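Local coordinates for protein dihydroxyacetone kinase (Citrobacter freundii, PDB 1UN8) that catalyses the phosphorylation of dihydroxyacetone, transferring phosphate from ATP to give dihydroxyacetone phosphate and ADP with the help of a divalent metal cation, at residues V51-G56 and G72-A77. Sequence-based numbering, arbitrary orientation.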
ATOM      1  N   VAL A  51      13.468  -5.758  30.133  1.00 56.10           N
ATOM      2  CA  VAL A  51      12.306  -4.904  30.321  1.00 54.35           C
ATOM      3  C   VAL A  51      11.338  -5.074  29.161  1.00 52.34           C
ATOM      4  O   VAL A  51      11.742  -5.118  28.004  1.00 51.93           O
ATOM      5  CB  VAL A  51      12.715  -3.422  30.421  1.00 55.26           C
ATOM      6  CG1 VAL A  51      11.478  -2.533  30.342  1.00 56.27           C
ATOM      7  CG2 VAL A  51      13.462  -3.178  31.734  1.00 54.56           C
ATOM      8  N   ALA A  52      10.058  -5.186  29.480  1.00 50.02           N
ATOM      9  CA  ALA A  52       9.043  -5.336  28.455  1.00 49.64           C
ATOM     10  C   ALA A  52       8.637  -3.971  27.888  1.00 49.12           C
ATOM     11  O   ALA A  52       8.473  -2.998  28.631  1.00 48.76           O
ATOM     12  CB  ALA A  52       7.820  -6.044  29.040  1.00 48.87           C
ATOM     13  N   VAL A  53       8.491  -3.901  26.570  1.00 47.54           N
ATOM     14  CA  VAL A  53       8.065  -2.671  25.912  1.00 44.70           C
ATOM     15  C   VAL A  53       6.705  -2.951  25.262  1.00 44.02           C
ATOM     16  O   VAL A  53       6.636  -3.554  24.182  1.00 42.39           O
ATOM     17  CB  VAL A  53       9.068  -2.240  24.819  1.00 44.90           C
ATOM     18  CG1 VAL A  53       8.635  -0.933  24.178  1.00 43.31           C
ATOM     19  CG2 VAL A  53      10.466  -2.101  25.411  1.00 42.64           C
ATOM     20  N   ILE A  54       5.625  -2.513  25.896  1.00 43.16           N
ATOM     21  CA  ILE A  54       4.266  -2.754  25.392  1.00 41.47           C
ATOM     22  C   ILE A  54       3.704  -1.527  24.672  1.00 42.02           C
ATOM     23  O   ILE A  54       3.983  -0.382  25.064  1.00 41.93           O
ATOM     24  CB  ILE A  54       3.298  -3.123  26.532  1.00 41.64           C
ATOM     25  CG1 ILE A  54       3.530  -4.567  26.982  1.00 41.65           C
ATOM     26  CG2 ILE A  54       1.857  -2.918  26.093  1.00 41.32           C
ATOM     27  CD1 ILE A  54       2.794  -4.937  28.251  1.00 20.00           C
ATOM     28  N   SER A  55       2.918  -1.771  23.630  1.00 42.15           N
ATOM     29  CA  SER A  55       2.284  -0.684  22.908  1.00 42.04           C
ATOM     30  C   SER A  55       0.898  -1.115  22.448  1.00 41.96           C
ATOM     31  O   SER A  55       0.351  -2.116  22.923  1.00 40.93           O
ATOM     32  CB  SER A  55       3.123  -0.266  21.705  1.00 42.55           C
ATOM     33  OG  SER A  55       2.683   0.979  21.190  1.00 41.87           O
ATOM     34  N   GLY A  56       0.336  -0.358  21.510  1.00 41.67           N
ATOM     35  CA  GLY A  56      -0.986  -0.687  21.016  1.00 39.75           C
ATOM     36  C   GLY A  56      -1.856   0.536  20.822  1.00 39.83           C
ATOM     37  O   GLY A  56      -1.355   1.640  20.560  1.00 39.24           O
ATOM     38  N   GLY A  72      14.266  -6.767  19.636  1.00 52.87           N
ATOM     39  CA  GLY A  72      14.757  -5.450  19.260  1.00 51.85           C
ATOM     40  C   GLY A  72      13.684  -4.368  19.264  1.00 52.14           C
ATOM     41  O   GLY A  72      13.996  -3.178  19.102  1.00 50.18           O
ATOM     42  N   MET A  73      12.424  -4.779  19.432  1.00 50.94           N
ATOM     43  CA  MET A  73      11.299  -3.848  19.459  1.00 51.20           C
ATOM     44  C   MET A  73      10.204  -4.284  20.423  1.00 51.41           C
ATOM     45  O   MET A  73      10.483  -4.872  21.465  1.00 52.73           O
ATOM     46  CB  MET A  73      10.705  -3.660  18.052  1.00 49.57           C
ATOM     47  CG  MET A  73      11.586  -2.844  17.119  1.00 50.33           C
ATOM     48  SD  MET A  73      10.844  -2.404  15.519  1.00 51.63           S
ATOM     49  CE  MET A  73      10.184  -0.781  15.898  1.00 50.01           C
ATOM     50  N   LEU A  74       8.959  -3.993  20.064  1.00 50.48           N
ATOM     51  CA  LEU A  74       7.817  -4.309  20.908  1.00 50.51           C
ATOM     52  C   LEU A  74       7.766  -5.723  21.458  1.00 49.86           C
ATOM     53  O   LEU A  74       8.081  -6.682  20.758  1.00 49.57           O
ATOM     54  CB  LEU A  74       6.529  -4.000  20.145  1.00 51.51           C
ATOM     55  CG  LEU A  74       5.826  -2.686  20.513  1.00 52.26           C
ATOM     56  CD1 LEU A  74       6.839  -1.590  20.805  1.00 51.42           C
ATOM     57  CD2 LEU A  74       4.893  -2.292  19.374  1.00 52.32           C
ATOM     58  N   THR A  75       7.367  -5.836  22.724  1.00 49.67           N
ATOM     59  CA  THR A  75       7.245  -7.125  23.400  1.00 48.95           C
ATOM     60  C   THR A  75       5.839  -7.643  23.167  1.00 48.59           C
ATOM     61  O   THR A  75       5.622  -8.835  22.997  1.00 51.18           O
ATOM     62  CB  THR A  75       7.481  -6.993  24.920  1.00 49.13           C
ATOM     63  OG1 THR A  75       8.850  -6.644  25.160  1.00 49.20           O
ATOM     64  CG2 THR A  75       7.160  -8.296  25.632  1.00 47.60           C
ATOM     65  N   ALA A  76       4.881  -6.726  23.154  1.00 47.89           N
ATOM     66  CA  ALA A  76       3.488  -7.074  22.932  1.00 45.55           C
ATOM     67  C   ALA A  76       2.753  -5.836  22.446  1.00 44.52           C
ATOM     68  O   ALA A  76       3.255  -4.721  22.571  1.00 44.08           O
ATOM     69  CB  ALA A  76       2.866  -7.581  24.230  1.00 46.29           C
ATOM     70  N   ALA A  77       1.563  -6.036  21.888  1.00 44.71           N
ATOM     71  CA  ALA A  77       0.747  -4.927  21.394  1.00 44.13           C
ATOM     72  C   ALA A  77      -0.692  -5.191  21.805  1.00 44.02           C
ATOM     73  O   ALA A  77      -1.196  -6.306  21.654  1.00 44.89           O
ATOM     74  CB  ALA A  77       0.859  -4.808  19.855  1.00 43.16           C
TER
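Leu74 lays its two methyls on the side chains of Val53 and Ser55, just ahead of strand 76-80, which runs parallel to strand 52-59 in the mixed sheet of the DhaK domain. Leu74 CD1 reaches Val53 CG1 at 3.9 Å, the two side chains crossing at about a right angle, while Leu74 CD2 lies 3.6 Å from Ser55 CB. Helix 155-167 adjoins this face through His159 and Ala166.

Before regular pairing begins, Thr75 grips Val53 at both of its backbone polar groups. Val53 N donates to Thr75 OG1 over 3.1 Å, nearly straight at 168°; a side-chain hydroxyl thus takes the amide, probably where a neighbouring-strand carbonyl would bind in regular parallel pairing. Having OG1 beside its own backbone N (chi1 -67°) lets the hydroxyl reach that amide while Thr75 N donates to Val53 O at 2.8 Å. Thr75 CG2 remains 4.1 Å from Ala52 CB. Further along, Ser55 N donates to Ala76 O at 3.2 Å, and the parallel register pairs Ser55 with Ala77.

The strand pair lies close to the substrate site: the side chain of Ser55 is about 6 Å from that of Lys109, a substrate-binding residue. With OG beside its carbonyl carbon (chi1 -166°), Ser55 turns its hydroxyl to Ile107 O on strand 104-109. Its backbone also bonds Val78, and Ala77 CA adds a weaker CA-H...O contact to Ser55 O at 3.2 Å.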